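PDB 5KZL: heme oxygenase from Leptospira interrogans, which catalyses the oxygen-dependent breakdown of heme, as expected of a heme oxygenase, within an all-helical fold that holds the porphyrin. Local coordinates for residues A[45-48]-A[49-53]; A[185-188]-A[189-192]. The protein carries 1 engineered substitution. All blocks are in the same frame, centred on the assembly; numbering follows the deposited sequence. Where two conformers were deposited one is given.

Contact 1: A[45-48]-A[49-53]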
# COMPACT_ATOMS: atom_id res chain seq x y z
N ALA A 45 -1.11 0.52 -16.03
CA ALA A 45 -1.19 -0.94 -15.89
C ALA A 45 0.11 -1.53 -15.27
O ALA A 45 0.00 -2.39 -14.39
CB ALA A 45 -1.51 -1.57 -17.24
N ARG A 46 1.31 -1.03 -15.69
CA ARG A 46 2.60 -1.46 -15.15
C ARG A 46 2.69 -1.07 -13.67
O ARG A 46 3.21 -1.85 -12.86
CB ARG A 46 3.78 -0.89 -15.97
CG ARG A 46 3.79 -1.39 -17.42
CD ARG A 46 5.05 -0.99 -18.19
NE ARG A 46 5.05 0.41 -18.61
CZ ARG A 46 4.48 0.85 -19.74
NH1 ARG A 46 3.84 0.01 -20.54
NH2 ARG A 46 4.54 2.13 -20.05
N HIS A 47 2.12 0.09 -13.32
CA HIS A 47 2.06 0.59 -11.95
C HIS A 47 1.22 -0.42 -11.10
O HIS A 47 1.67 -0.81 -10.02
CB HIS A 47 1.49 2.01 -12.00
CG HIS A 47 0.66 2.43 -10.83
ND1 HIS A 47 1.24 3.02 -9.72
CD2 HIS A 47 -0.68 2.42 -10.67
CE1 HIS A 47 0.23 3.33 -8.91
NE2 HIS A 47 -0.94 2.95 -9.42
N LEU A 48 0.06 -0.90 -11.63
CA LEU A 48 -0.75 -1.93 -10.94
C LEU A 48 -0.00 -3.26 -10.83
O LEU A 48 -0.19 -3.95 -9.84
CB LEU A 48 -2.13 -2.18 -11.61
CG LEU A 48 -3.10 -0.99 -11.73
CD1 LEU A 48 -4.27 -1.33 -12.64
CD2 LEU A 48 -3.57 -0.49 -10.37
N GLU A 49 0.84 -3.61 -11.81
CA GLU A 49 1.60 -4.87 -11.75
C GLU A 49 2.54 -4.86 -10.59
O GLU A 49 2.61 -5.85 -9.88
CB GLU A 49 2.41 -5.08 -13.02
CG GLU A 49 1.53 -5.37 -14.21
CD GLU A 49 2.32 -5.51 -15.49
OE1 GLU A 49 3.53 -5.17 -15.50
OE2 GLU A 49 1.74 -5.97 -16.48
N ALA A 50 3.28 -3.74 -10.40
CA ALA A 50 4.22 -3.59 -9.29
C ALA A 50 3.47 -3.73 -7.95
O ALA A 50 3.94 -4.45 -7.08
CB ALA A 50 4.93 -2.24 -9.36
N PHE A 51 2.28 -3.09 -7.82
CA PHE A 51 1.45 -3.19 -6.61
C PHE A 51 0.94 -4.61 -6.43
O PHE A 51 0.91 -5.10 -5.30
CB PHE A 51 0.30 -2.18 -6.63
CG PHE A 51 0.67 -0.78 -6.21
CD1 PHE A 51 1.72 -0.55 -5.32
CD2 PHE A 51 -0.08 0.32 -6.65
CE1 PHE A 51 2.04 0.75 -4.92
CE2 PHE A 51 0.22 1.60 -6.20
CZ PHE A 51 1.30 1.82 -5.37
N TYR A 52 0.56 -5.30 -7.52
CA TYR A 52 0.13 -6.69 -7.38
C TYR A 52 1.19 -7.52 -6.62
O TYR A 52 0.84 -8.20 -5.65
CB TYR A 52 -0.20 -7.35 -8.72
CG TYR A 52 -0.44 -8.83 -8.51
CD1 TYR A 52 -1.65 -9.30 -8.00
CD2 TYR A 52 0.60 -9.76 -8.68
CE1 TYR A 52 -1.85 -10.66 -7.74
CE2 TYR A 52 0.41 -11.11 -8.43
CZ TYR A 52 -0.82 -11.56 -7.95
OH TYR A 52 -1.00 -12.89 -7.68
N TYR A 53 2.45 -7.48 -7.07
CA TYR A 53 3.51 -8.28 -6.43
C TYR A 53 3.75 -7.86 -4.98
O TYR A 53 3.95 -8.70 -4.09
CB TYR A 53 4.78 -8.26 -7.30
CG TYR A 53 4.59 -9.00 -8.60
CD1 TYR A 53 4.30 -10.36 -8.61
CD2 TYR A 53 4.66 -8.33 -9.82
CE1 TYR A 53 4.08 -11.04 -9.81
CE2 TYR A 53 4.42 -9.00 -11.02
CZ TYR A 53 4.17 -10.36 -11.01
OH TYR A 53 3.97 -11.08 -12.17
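His47 and Phe51 sit one turn apart on helix 41-64 of the all-helical heme oxygenase fold and meet as an i/i+4 aromatic pair. The pair is an offset edge-to-face stack: Phe51 turns its edge toward one face of the imidazole, with ring centroids 4.8 Å apart and planes at 67°. Phe51 CD2 lies over that face, and the closest approach runs from Phe51 CE2 to His47 CE1, 3.2 Å. The Phe51 ring reaches back toward His47 because its CG stands anti to its own carbonyl carbon (chi1 -81°). His47 has the less usual chi1 of 148°, away from a staggered value, a compromise that probably lets the imidazole present its face to the Phe51 edge while the two side chains cross at a slant. Flat rings suit this buried side, where His47 also meets Phe30 and Tyr44, and Phe51 meets Phe161 near the heme.

The same turn is held by four i/i+4 backbone bonds, Phe51 N to His47 O joining the two ring residues and Tyr52 N to Leu48 O, at 2.8 Å, the shortest. Elsewhere on the helix, Glu49 lays its aliphatic part back over the preceding turn, CB 3.3 Å from Arg46 O and CG 3.4 Å from Ala45 O. Extended beyond CG, the chain runs back along the helix surface, and OE2 accepts a hydrogen bond from Trp96 NE1 while OE1 lies 3.8 Å from Arg46 CA.

Contact 2: A[185-188]-A[189-192]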
# COMPACT_ATOMS: atom_id res chain seq x y z
N PRO A 185 1.26 -3.57 21.55
CA PRO A 185 2.14 -3.71 22.73
C PRO A 185 3.62 -3.54 22.40
O PRO A 185 4.37 -4.53 22.35
CB PRO A 185 1.79 -5.11 23.24
CG PRO A 185 1.41 -5.87 22.01
CD PRO A 185 0.73 -4.88 21.12
N VAL A 186 4.05 -2.29 22.16
CA VAL A 186 5.43 -1.94 21.84
C VAL A 186 5.89 -0.76 22.68
O VAL A 186 5.06 0.10 23.01
CB VAL A 186 5.70 -1.70 20.32
CG1 VAL A 186 5.56 -2.99 19.52
CG2 VAL A 186 4.80 -0.61 19.74
N ASN A 187 7.20 -0.70 23.03
CA ASN A 187 7.67 0.44 23.80
C ASN A 187 8.11 1.55 22.84
O ASN A 187 8.14 1.34 21.63
CB ASN A 187 8.75 0.04 24.83
CG ASN A 187 9.99 -0.57 24.23
OD1 ASN A 187 10.48 -0.16 23.17
ND2 ASN A 187 10.56 -1.55 24.93
N ASP A 188 8.50 2.71 23.37
CA ASP A 188 8.87 3.85 22.54
C ASP A 188 10.09 3.58 21.64
O ASP A 188 10.09 4.00 20.47
CB ASP A 188 9.01 5.12 23.40
CG ASP A 188 7.63 5.55 23.92
OD1 ASP A 188 6.61 5.25 23.24
OD2 ASP A 188 7.56 6.14 25.02
N SER A 189 11.04 2.77 22.12
CA SER A 189 12.20 2.38 21.30
C SER A 189 11.75 1.54 20.11
O SER A 189 12.20 1.75 18.98
CB SER A 189 13.22 1.62 22.13
OG SER A 189 14.28 1.23 21.27
N GLU A 190 10.87 0.59 20.37
CA GLU A 190 10.27 -0.25 19.33
C GLU A 190 9.44 0.57 18.35
O GLU A 190 9.44 0.27 17.15
CB GLU A 190 9.42 -1.34 19.96
CG GLU A 190 10.26 -2.35 20.71
CD GLU A 190 9.51 -3.43 21.47
OE1 GLU A 190 9.91 -4.60 21.33
OE2 GLU A 190 8.58 -3.10 22.24
N LYS A 191 8.74 1.61 18.83
CA LYS A 191 7.98 2.51 17.94
C LYS A 191 8.94 3.24 17.00
O LYS A 191 8.61 3.44 15.83
CB LYS A 191 7.15 3.51 18.74
CG LYS A 191 6.01 2.88 19.51
CD LYS A 191 5.41 3.91 20.45
CE LYS A 191 4.50 3.26 21.45
NZ LYS A 191 3.99 4.28 22.41
N GLN A 192 10.15 3.60 17.49
CA GLN A 192 11.19 4.23 16.67
C GLN A 192 11.63 3.32 15.53
O GLN A 192 11.85 3.81 14.41
CB GLN A 192 12.38 4.69 17.50
CG GLN A 192 12.13 5.98 18.26
CD GLN A 192 11.80 7.14 17.34
OE1 GLN A 192 12.53 7.50 16.41
NE2 GLN A 192 10.64 7.69 17.53
O HOH W 1 6.94 -5.69 21.68
O HOH W 2 3.78 2.03 24.36
O HOH W 3 9.26 6.80 19.79
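Asn187 and Glu190 bind each other reciprocally where the loop after helix 170-183 enters helix 188-210. Asn187 OD1 accepts from Glu190 N at 2.9 Å, in a nearly straight bond (N-H...O 165°), while Glu190 OE2 takes Asn187 N, also at 2.9 Å, with its anti lone pair. Asparagine suits the N-cap because its short amide, set between backbone N and carbonyl carbon by chi1 61°, brings OD1 over the first turn, where an amide N-H lacks a helical carbonyl. Glutamate has the extra length to reach back to the backbone of the capping residue. The carboxylates of Asp188 and Glu190, in the first turn, probably interact favourably with the helix dipole.

The tight part lies against this box. Val186 presents its branched side chain to the helix, with CG2 3.7 Å from Lys191 CG and CB beside Glu190 OE2. Lys191, fully extended beyond CG, lies alongside Asp188 and points the same way, its long methylene chain packing while NZ forms a salt bridge with Asp188 OD1 at 2.9 Å. A water that donates to Val186 O and accepts from Lys191 NZ closes this part. NZ also donates to Met8 O, tying the helix start to the start of the ordered chain, and Leu10 and Ile13 touch this lysine.

The solvent side is looser: Asn187 and Glu190 are themselves exposed, and on the Asp188-Gln192 flank a water links Asp188 O, at 3.0 Å, to Gln192 NE2. Together, Asn187 and Glu190 make a classic capping box at a helix N-terminus.

How the contacts relate
Both contacts are local, yet one lies in the middle of a helix and the other at the start of one. Contact 1 is a mid-helix turn, largely buried, about 11 Å from the centre of the chain; contact 2 is a surface helix start, about 22 Å from it and on the opposite side. Their centres lie about 32 Å apart and their nearest atoms about 22 Å, so they do not touch. Helix 188-210 connects them: it begins in contact 2, and farther along its Asn205, Ile208 and Phe209 pack on the aromatic pair of contact 1. The heme lies nearer contact 1, about 6 Å from the Phe51 side chain, against about 14 Å from that of Lys191.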